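Local coordinates for protein GlcNAc-alpha-1,4-Gal-releasing endo-beta-galactosidase (Clostridium perfringens, PDB 1UPS) that probably hydrolyses internal beta-galactosidic bonds of glycans to release GlcNAc-alpha-1,4-Gal, as a calcium-binding family 16 glycoside hydrolase, at residues Tyr52-Cys57 against Trp85-His89; Arg295-Thr299 against Thr393-Glu397. All blocks are in the same frame, centred on the assembly; numbering follows the deposited sequence.

Contact 1. Residues Tyr52-Cys57 against Trp85-His89; sequences YLPHWC and WCPEH
Tyr-52 lays its ring obliquely over one face of the Trp-85 indole, with CD2 3.3 Å from Trp-85 CD2, over the middle of the indole. The packing flanks a disulfide, Cys-57 to Cys-86, which within the family 16 hydrolase domain joins the residue just after the 3-10 turn 54-56 to the N-cap of helix 87-90. The aromatic pair is neither a stack nor an edge-to-face contact, because the planes meet at 44° with the centroids 4.1 Å apart. On the opposite face of the indole lies Cys-86 CB, from the neighbouring residue, and in its plane at the edge is the carbonyl oxygen of Leu-53. With CG between the backbone N and the carbonyl carbon (chi1 75°), the indole of Trp-85 faces Tyr-52 and has CZ3 3.5 Å from Cys-57 SG, a sulfur-aromatic contact that comes in obliquely. Trp-56 adds CD1 at the edge of the same indole, 4.5 Å from Trp-85 CH2, and its CB lies 4.0 Å from Cys-86 SG. The polar ends of Tyr-52 and Trp-85 are satisfied from outside: Tyr-52 OH bonds to Tyr-253 OH, and Trp-85 NE1 to Asp-90 OD1. Strand 94-99 touches Tyr-52 with Ser-95 and Ala-97. Cys-86, at the N-cap position of the helix, has its O accepting from His-89 N. The disulfide itself, SG to SG 2.1 Å between Cys-57 and Cys-86, has a chi3 of -115°.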
ATOM      1  N   TYR A  52      -4.579  -6.336  22.176  1.00 12.94           N
ATOM      2  CA  TYR A  52      -4.025  -6.847  20.936  1.00 12.39           C
ATOM      3  C   TYR A  52      -4.525  -8.295  20.747  1.00 12.18           C
ATOM      4  O   TYR A  52      -4.207  -9.160  21.558  1.00 11.93           O
ATOM      5  CB  TYR A  52      -2.480  -6.772  21.005  1.00 12.51           C
ATOM      6  CG  TYR A  52      -1.749  -7.243  19.752  1.00 12.81           C
ATOM      7  CD1 TYR A  52      -2.334  -7.124  18.486  1.00 11.55           C
ATOM      8  CD2 TYR A  52      -0.466  -7.793  19.841  1.00 14.70           C
ATOM      9  CE1 TYR A  52      -1.648  -7.577  17.321  1.00 12.68           C
ATOM     10  CE2 TYR A  52       0.229  -8.233  18.700  1.00 16.06           C
ATOM     11  CZ  TYR A  52      -0.373  -8.121  17.448  1.00 14.90           C
ATOM     12  OH  TYR A  52       0.307  -8.581  16.336  1.00 15.77           O
ATOM     13  N   LEU A  53      -5.324  -8.548  19.702  1.00 11.21           N
ATOM     14  CA  LEU A  53      -5.802  -9.922  19.372  1.00 11.96           C
ATOM     15  C   LEU A  53      -6.026 -10.829  20.604  1.00 11.80           C
ATOM     16  O   LEU A  53      -5.462 -11.926  20.690  1.00 11.20           O
ATOM     17  CB  LEU A  53      -4.865 -10.608  18.363  1.00 11.76           C
ATOM     18  CG  LEU A  53      -4.628  -9.838  17.057  1.00 12.86           C
ATOM     19  CD1 LEU A  53      -3.465 -10.455  16.257  1.00 13.76           C
ATOM     20  CD2 LEU A  53      -5.906  -9.783  16.208  1.00 13.11           C
ATOM     21  N   PRO A  54      -6.851 -10.369  21.550  1.00 11.81           N
ATOM     22  CA  PRO A  54      -6.960 -11.042  22.859  1.00 12.08           C
ATOM     23  C   PRO A  54      -7.513 -12.474  22.811  1.00 12.57           C
ATOM     24  O   PRO A  54      -7.282 -13.233  23.758  1.00 12.69           O
ATOM     25  CB  PRO A  54      -7.866 -10.109  23.663  1.00 12.66           C
ATOM     26  CG  PRO A  54      -8.681  -9.358  22.621  1.00 12.15           C
ATOM     27  CD  PRO A  54      -7.712  -9.172  21.467  1.00 11.79           C
ATOM     28  N   HIS A  55      -8.186 -12.847  21.726  1.00 11.82           N
ATOM     29  CA  HIS A  55      -8.688 -14.221  21.562  1.00 12.75           C
ATOM     30  C   HIS A  55      -7.586 -15.287  21.478  1.00 12.93           C
ATOM     31  O   HIS A  55      -7.869 -16.483  21.678  1.00 13.68           O
ATOM     32  CB  HIS A  55      -9.586 -14.318  20.331  1.00 11.92           C
ATOM     33  CG  HIS A  55      -8.961 -13.771  19.088  1.00 11.77           C
ATOM     34  ND1 HIS A  55      -8.833 -12.420  18.857  1.00 11.97           N
ATOM     35  CD2 HIS A  55      -8.407 -14.391  18.020  1.00 11.24           C
ATOM     36  CE1 HIS A  55      -8.245 -12.226  17.690  1.00 10.85           C
ATOM     37  NE2 HIS A  55      -7.976 -13.406  17.158  1.00 11.03           N
ATOM     38  N   TRP A  56      -6.341 -14.888  21.189  1.00 12.95           N
ATOM     39  CA  TRP A  56      -5.245 -15.874  21.123  1.00 13.25           C
ATOM     40  C   TRP A  56      -4.659 -16.223  22.493  1.00 14.71           C
ATOM     41  O   TRP A  56      -3.943 -17.203  22.617  1.00 15.79           O
ATOM     42  CB  TRP A  56      -4.111 -15.449  20.177  1.00 13.20           C
ATOM     43  CG  TRP A  56      -4.550 -15.268  18.747  1.00 12.21           C
ATOM     44  CD1 TRP A  56      -4.285 -14.194  17.936  1.00 12.81           C
ATOM     45  CD2 TRP A  56      -5.336 -16.180  17.965  1.00 11.84           C
ATOM     46  NE1 TRP A  56      -4.860 -14.383  16.703  1.00 12.81           N
ATOM     47  CE2 TRP A  56      -5.512 -15.592  16.688  1.00 11.74           C
ATOM     48  CE3 TRP A  56      -5.920 -17.442  18.216  1.00 12.81           C
ATOM     49  CZ2 TRP A  56      -6.263 -16.201  15.670  1.00 10.98           C
ATOM     50  CZ3 TRP A  56      -6.651 -18.068  17.198  1.00 12.80           C
ATOM     51  CH2 TRP A  56      -6.826 -17.433  15.932  1.00 10.98           C
ATOM     52  N   CYS A  57      -4.981 -15.444  23.519  1.00 15.66           N
ATOM     53  CA  CYS A  57      -4.247 -15.521  24.778  1.00 17.09           C
ATOM     54  C   CYS A  57      -5.131 -16.066  25.896  1.00 19.15           C
ATOM     55  O   CYS A  57      -6.240 -15.573  26.107  1.00 19.79           O
ATOM     56  CB  CYS A  57      -3.718 -14.133  25.129  1.00 16.91           C
ATOM     57  SG  CYS A  57      -3.089 -13.228  23.682  0.50 15.91           S
ATOM     58  N   TRP A  85       3.033  -9.699  25.140  1.00  9.53           N
ATOM     59  CA  TRP A  85       1.579  -9.570  24.998  1.00 10.16           C
ATOM     60  C   TRP A  85       0.854 -10.925  25.064  1.00 11.00           C
ATOM     61  O   TRP A  85      -0.275 -11.001  25.539  1.00  9.88           O
ATOM     62  CB  TRP A  85       1.202  -8.772  23.736  1.00 10.92           C
ATOM     63  CG  TRP A  85       1.366  -9.544  22.480  1.00 11.42           C
ATOM     64  CD1 TRP A  85       2.520  -9.711  21.752  1.00 13.29           C
ATOM     65  CD2 TRP A  85       0.347 -10.278  21.790  1.00 13.59           C
ATOM     66  NE1 TRP A  85       2.276 -10.506  20.654  1.00 14.38           N
ATOM     67  CE2 TRP A  85       0.950 -10.864  20.648  1.00 14.97           C
ATOM     68  CE3 TRP A  85      -1.029 -10.473  22.002  1.00 16.15           C
ATOM     69  CZ2 TRP A  85       0.234 -11.645  19.729  1.00 16.11           C
ATOM     70  CZ3 TRP A  85      -1.745 -11.254  21.088  1.00 18.37           C
ATOM     71  CH2 TRP A  85      -1.102 -11.838  19.971  1.00 19.02           C
ATOM     72  N   CYS A  86       1.521 -11.999  24.640  1.00 11.15           N
ATOM     73  CA  CYS A  86       0.865 -13.319  24.541  1.00 13.54           C
ATOM     74  C   CYS A  86       1.956 -14.408  24.473  1.00 14.36           C
ATOM     75  O   CYS A  86       2.154 -14.980  23.398  1.00 14.86           O
ATOM     76  CB  CYS A  86       0.047 -13.324  23.228  1.00 13.82           C
ATOM     77  SG  CYS A  86      -1.474 -14.317  23.029  0.50 16.06           S
ATOM     78  N   PRO A  87       2.658 -14.674  25.580  1.00 15.94           N
ATOM     79  CA  PRO A  87       3.885 -15.500  25.551  1.00 16.43           C
ATOM     80  C   PRO A  87       3.672 -16.918  24.997  1.00 17.69           C
ATOM     81  O   PRO A  87       4.595 -17.503  24.420  1.00 16.40           O
ATOM     82  CB  PRO A  87       4.317 -15.579  27.020  1.00 17.95           C
ATOM     83  CG  PRO A  87       3.525 -14.556  27.765  1.00 17.68           C
ATOM     84  CD  PRO A  87       2.346 -14.195  26.944  1.00 15.76           C
ATOM     85  N   GLU A  88       2.467 -17.462  25.163  1.00 18.36           N
ATOM     86  CA  GLU A  88       2.233 -18.847  24.730  1.00 19.29           C
ATOM     87  C   GLU A  88       2.130 -19.013  23.204  1.00 19.41           C
ATOM     88  O   GLU A  88       2.347 -20.133  22.696  1.00 20.09           O
ATOM     89  CB  GLU A  88       1.036 -19.462  25.472  1.00 19.46           C
ATOM     90  CG  GLU A  88      -0.297 -18.867  25.074  1.00 20.30           C
ATOM     91  N   HIS A  89       1.812 -17.927  22.489  1.00 19.07           N
ATOM     92  CA  HIS A  89       1.763 -17.919  21.011  1.00 19.15           C
ATOM     93  C   HIS A  89       2.846 -17.120  20.353  1.00 18.91           C
ATOM     94  O   HIS A  89       3.283 -17.463  19.252  1.00 21.28           O
ATOM     95  CB  HIS A  89       0.396 -17.440  20.460  1.00 19.94           C
ATOM     96  CG  HIS A  89      -0.715 -18.398  20.745  1.00 22.16           C
ATOM     97  ND1 HIS A  89      -0.661 -19.724  20.370  1.00 23.42           N
ATOM     98  CD2 HIS A  89      -1.858 -18.252  21.455  1.00 23.99           C
ATOM     99  CE1 HIS A  89      -1.739 -20.349  20.808  1.00 24.97           C
ATOM    100  NE2 HIS A  89      -2.483 -19.478  21.470  1.00 25.97           N
TER

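Contact 2. Residues Arg295-Thr299 against Thr393-Glu397; sequences RNRQT and TESYE
This is a small, partly buried polar contact, largely mediated by a water and one aromatic side chain, between the end of strand 291-296 with the residues that follow and the loop joining strands 390-392 and 401-403. Thr-299 OG1 and Thr-393 OG1 share the water, at 2.7 Å from Thr-299 OG1 and 2.8 Å from Thr-393 OG1, so the two hydroxyls are bridged rather than bonded directly. In Thr-299, OG1 lies between the backbone N and the carbonyl carbon (chi1 65°), which turns the hydroxyl to the water and leaves the methyl beside Tyr-396, at the ring edge, with Thr-299 CG2 3.7 Å from Tyr-396 CD2. Both segments belong to the C-terminal module, consistent with a ricin-type beta-trefoil, as in related endo-beta-galactosidases; there strand 291-296 pairs with strand 414-419. The first segment is shaped by an Asx motif: Asn-296 OD1 accepts from Thr-299 N at 3.0 Å, in the carbonyl plane on a lone pair, with an N-H...O angle of 157°, and more weakly from Gln-298 N. Asn-296 ND2 bonds instead to Thr-411 O, a residue that also touches Gln-298 and Tyr-396. The second loop contains a type I turn from Thr-393 to Tyr-396, closed by Tyr-396 N to Thr-393 O. From the last position of the turn, the Tyr-396 side chain crosses that of Gln-298 at about a right angle, its ring plane 51° from that of the amide. Gln-298 NE2 gives Tyr-396 OH a weak bond of 3.2 Å, while Gln-298 CG lies in the ring plane at the phenol edge, 3.3 Å from that same Tyr-396 OH.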
ATOM      1  N   ARG A 295       2.146   9.924 -22.130  1.00 10.91           N
ATOM      2  CA  ARG A 295       2.980  11.071 -22.471  1.00 11.47           C
ATOM      3  C   ARG A 295       4.326  11.024 -21.744  1.00 11.48           C
ATOM      4  O   ARG A 295       4.377  10.740 -20.539  1.00 11.90           O
ATOM      5  CB  ARG A 295       2.238  12.352 -22.088  1.00 12.36           C
ATOM      6  CG  ARG A 295       2.910  13.648 -22.580  1.00 14.25           C
ATOM      7  CD  ARG A 295       2.197  14.927 -22.106  1.00 19.29           C
ATOM      8  NE  ARG A 295       2.424  15.995 -23.083  1.00 24.54           N
ATOM      9  CZ  ARG A 295       2.075  17.277 -22.940  1.00 27.86           C
ATOM     10  NH1 ARG A 295       1.456  17.709 -21.841  1.00 28.01           N
ATOM     11  NH2 ARG A 295       2.362  18.135 -23.910  1.00 29.11           N
ATOM     12  N   ASN A 296       5.397  11.328 -22.477  1.00 11.18           N
ATOM     13  CA  ASN A 296       6.742  11.410 -21.905  1.00 11.32           C
ATOM     14  C   ASN A 296       6.960  12.694 -21.105  1.00 11.06           C
ATOM     15  O   ASN A 296       6.585  13.789 -21.549  1.00 11.59           O
ATOM     16  CB  ASN A 296       7.794  11.332 -23.021  1.00 11.13           C
ATOM     17  CG  ASN A 296       9.203  11.140 -22.472  1.00 11.46           C
ATOM     18  OD1 ASN A 296       9.967  12.109 -22.299  1.00  9.97           O
ATOM     19  ND2 ASN A 296       9.538   9.896 -22.149  1.00 11.81           N
ATOM     20  N   ARG A 297       7.561  12.577 -19.924  1.00 11.32           N
ATOM     21  CA  ARG A 297       7.777  13.775 -19.107  1.00 11.16           C
ATOM     22  C   ARG A 297       8.761  14.776 -19.732  1.00 12.09           C
ATOM     23  O   ARG A 297       8.531  16.004 -19.725  1.00 10.89           O
ATOM     24  CB  ARG A 297       8.215  13.421 -17.680  1.00 11.47           C
ATOM     25  CG  ARG A 297       8.372  14.672 -16.784  1.00 10.89           C
ATOM     26  CD  ARG A 297       8.816  14.342 -15.356  1.00 10.96           C
ATOM     27  NE  ARG A 297       8.757  15.520 -14.493  1.00 12.74           N
ATOM     28  CZ  ARG A 297       9.053  15.533 -13.197  1.00 13.71           C
ATOM     29  NH1 ARG A 297       9.429  14.417 -12.576  1.00 12.45           N
ATOM     30  NH2 ARG A 297       8.951  16.688 -12.507  1.00 14.52           N
ATOM     31  N   GLN A 298       9.862  14.255 -20.257  1.00 11.86           N
ATOM     32  CA  GLN A 298      10.918  15.114 -20.797  1.00 11.98           C
ATOM     33  C   GLN A 298      10.505  15.778 -22.105  1.00 12.26           C
ATOM     34  O   GLN A 298      10.685  16.998 -22.268  1.00 13.21           O
ATOM     35  CB  GLN A 298      12.238  14.322 -20.955  1.00 11.43           C
ATOM     36  CG  GLN A 298      13.379  15.106 -21.663  1.00 12.61           C
ATOM     37  CD  GLN A 298      14.024  16.178 -20.814  1.00 16.39           C
ATOM     38  OE1 GLN A 298      13.501  16.549 -19.765  1.00 16.84           O
ATOM     39  NE2 GLN A 298      15.183  16.691 -21.268  1.00 17.53           N
ATOM     40  N   THR A 299       9.930  15.004 -23.026  1.00 11.60           N
ATOM     41  CA  THR A 299       9.665  15.521 -24.378  1.00 11.38           C
ATOM     42  C   THR A 299       8.254  16.036 -24.578  1.00 11.92           C
ATOM     43  O   THR A 299       8.001  16.743 -25.560  1.00 11.91           O
ATOM     44  CB  THR A 299       9.903  14.465 -25.464  1.00 11.32           C
ATOM     45  OG1 THR A 299       8.947  13.398 -25.307  1.00 10.96           O
ATOM     46  CG2 THR A 299      11.312  13.812 -25.323  1.00 10.93           C
ATOM     47  N   THR A 393      13.048   7.104 -23.470  1.00  9.93           N
ATOM     48  CA  THR A 393      13.494   7.662 -24.760  1.00 10.27           C
ATOM     49  C   THR A 393      14.771   8.492 -24.589  1.00 10.51           C
ATOM     50  O   THR A 393      14.881   9.596 -25.122  1.00 11.67           O
ATOM     51  CB  THR A 393      12.390   8.508 -25.505  1.00  9.81           C
ATOM     52  OG1 THR A 393      12.034   9.658 -24.714  1.00 10.92           O
ATOM     53  CG2 THR A 393      11.084   7.725 -25.656  1.00 11.27           C
ATOM     54  N   GLU A 394      15.741   7.958 -23.854  1.00 10.85           N
ATOM     55  CA  GLU A 394      16.944   8.722 -23.512  1.00 11.39           C
ATOM     56  C   GLU A 394      17.856   9.026 -24.718  1.00 11.74           C
ATOM     57  O   GLU A 394      18.705   9.919 -24.630  1.00 12.86           O
ATOM     58  CB  GLU A 394      17.724   8.042 -22.367  1.00 12.35           C
ATOM     59  CG  GLU A 394      18.964   8.790 -21.841  1.00 13.94           C
ATOM     60  CD  GLU A 394      18.718  10.221 -21.351  1.00 17.94           C
ATOM     61  OE1 GLU A 394      19.703  11.013 -21.294  1.00 20.37           O
ATOM     62  OE2 GLU A 394      17.565  10.573 -21.014  1.00 16.30           O
ATOM     63  N   SER A 395      17.693   8.291 -25.824  1.00 11.60           N
ATOM     64  CA  SER A 395      18.415   8.607 -27.066  1.00 11.69           C
ATOM     65  C   SER A 395      17.623   9.556 -27.977  1.00 11.68           C
ATOM     66  O   SER A 395      18.163  10.062 -28.968  1.00 12.07           O
ATOM     67  CB  SER A 395      18.792   7.333 -27.821  1.00 11.98           C
ATOM     68  OG  SER A 395      19.591   6.493 -26.998  1.00 11.76           O
ATOM     69  N   TYR A 396      16.356   9.800 -27.631  1.00 11.28           N
ATOM     70  CA  TYR A 396      15.483  10.708 -28.394  1.00 11.52           C
ATOM     71  C   TYR A 396      15.501  10.411 -29.893  1.00 12.12           C
ATOM     72  O   TYR A 396      15.714  11.320 -30.726  1.00 11.67           O
ATOM     73  CB  TYR A 396      15.888  12.172 -28.199  1.00 11.42           C
ATOM     74  CG  TYR A 396      15.999  12.684 -26.781  1.00 11.67           C
ATOM     75  CD1 TYR A 396      17.190  12.545 -26.050  1.00 10.64           C
ATOM     76  CD2 TYR A 396      14.930  13.349 -26.180  1.00 11.76           C
ATOM     77  CE1 TYR A 396      17.304  13.055 -24.769  1.00 11.56           C
ATOM     78  CE2 TYR A 396      15.033  13.865 -24.890  1.00 11.06           C
ATOM     79  CZ  TYR A 396      16.225  13.716 -24.191  1.00 11.89           C
ATOM     80  OH  TYR A 396      16.343  14.244 -22.921  1.00 11.14           O
ATOM     81  N   GLU A 397      15.258   9.147 -30.240  1.00 11.91           N
ATOM     82  CA  GLU A 397      15.337   8.698 -31.633  1.00 12.44           C
ATOM     83  C   GLU A 397      13.982   8.696 -32.350  1.00 12.57           C
ATOM     84  O   GLU A 397      13.895   8.245 -33.504  1.00 13.79           O
ATOM     85  CB  GLU A 397      15.944   7.294 -31.698  1.00 12.34           C
ATOM     86  CG  GLU A 397      17.407   7.237 -31.257  1.00 13.46           C
ATOM     87  CD  GLU A 397      17.999   5.836 -31.326  1.00 16.98           C
ATOM     88  OE1 GLU A 397      17.231   4.856 -31.465  1.00 17.50           O
ATOM     89  OE2 GLU A 397      19.243   5.719 -31.230  1.00 16.96           O
TER
HETATM   90  O   HOH W   1       9.706  10.839 -25.827  1.00 16.36           O

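The two contacts sit on opposite sides of the chain's centre, their centres about 55 Å apart and their nearest atoms about 38 Å apart, and they share no strand or loop. Contact 1 is buried within the family 16 domain, and its chemistry is aromatic and covalent, with no hydrogen bond across the segments. Contact 2 is partly exposed in the C-terminal module and relies on a water bridge, one weak amide-phenol bond and a methyl against a ring edge. The buried surface follows this split, 359 Å² against 183 Å². Contact 1 joins a 3-10 turn to a short helix, contact 2 a strand end to a loop; both lie away from the calcium site.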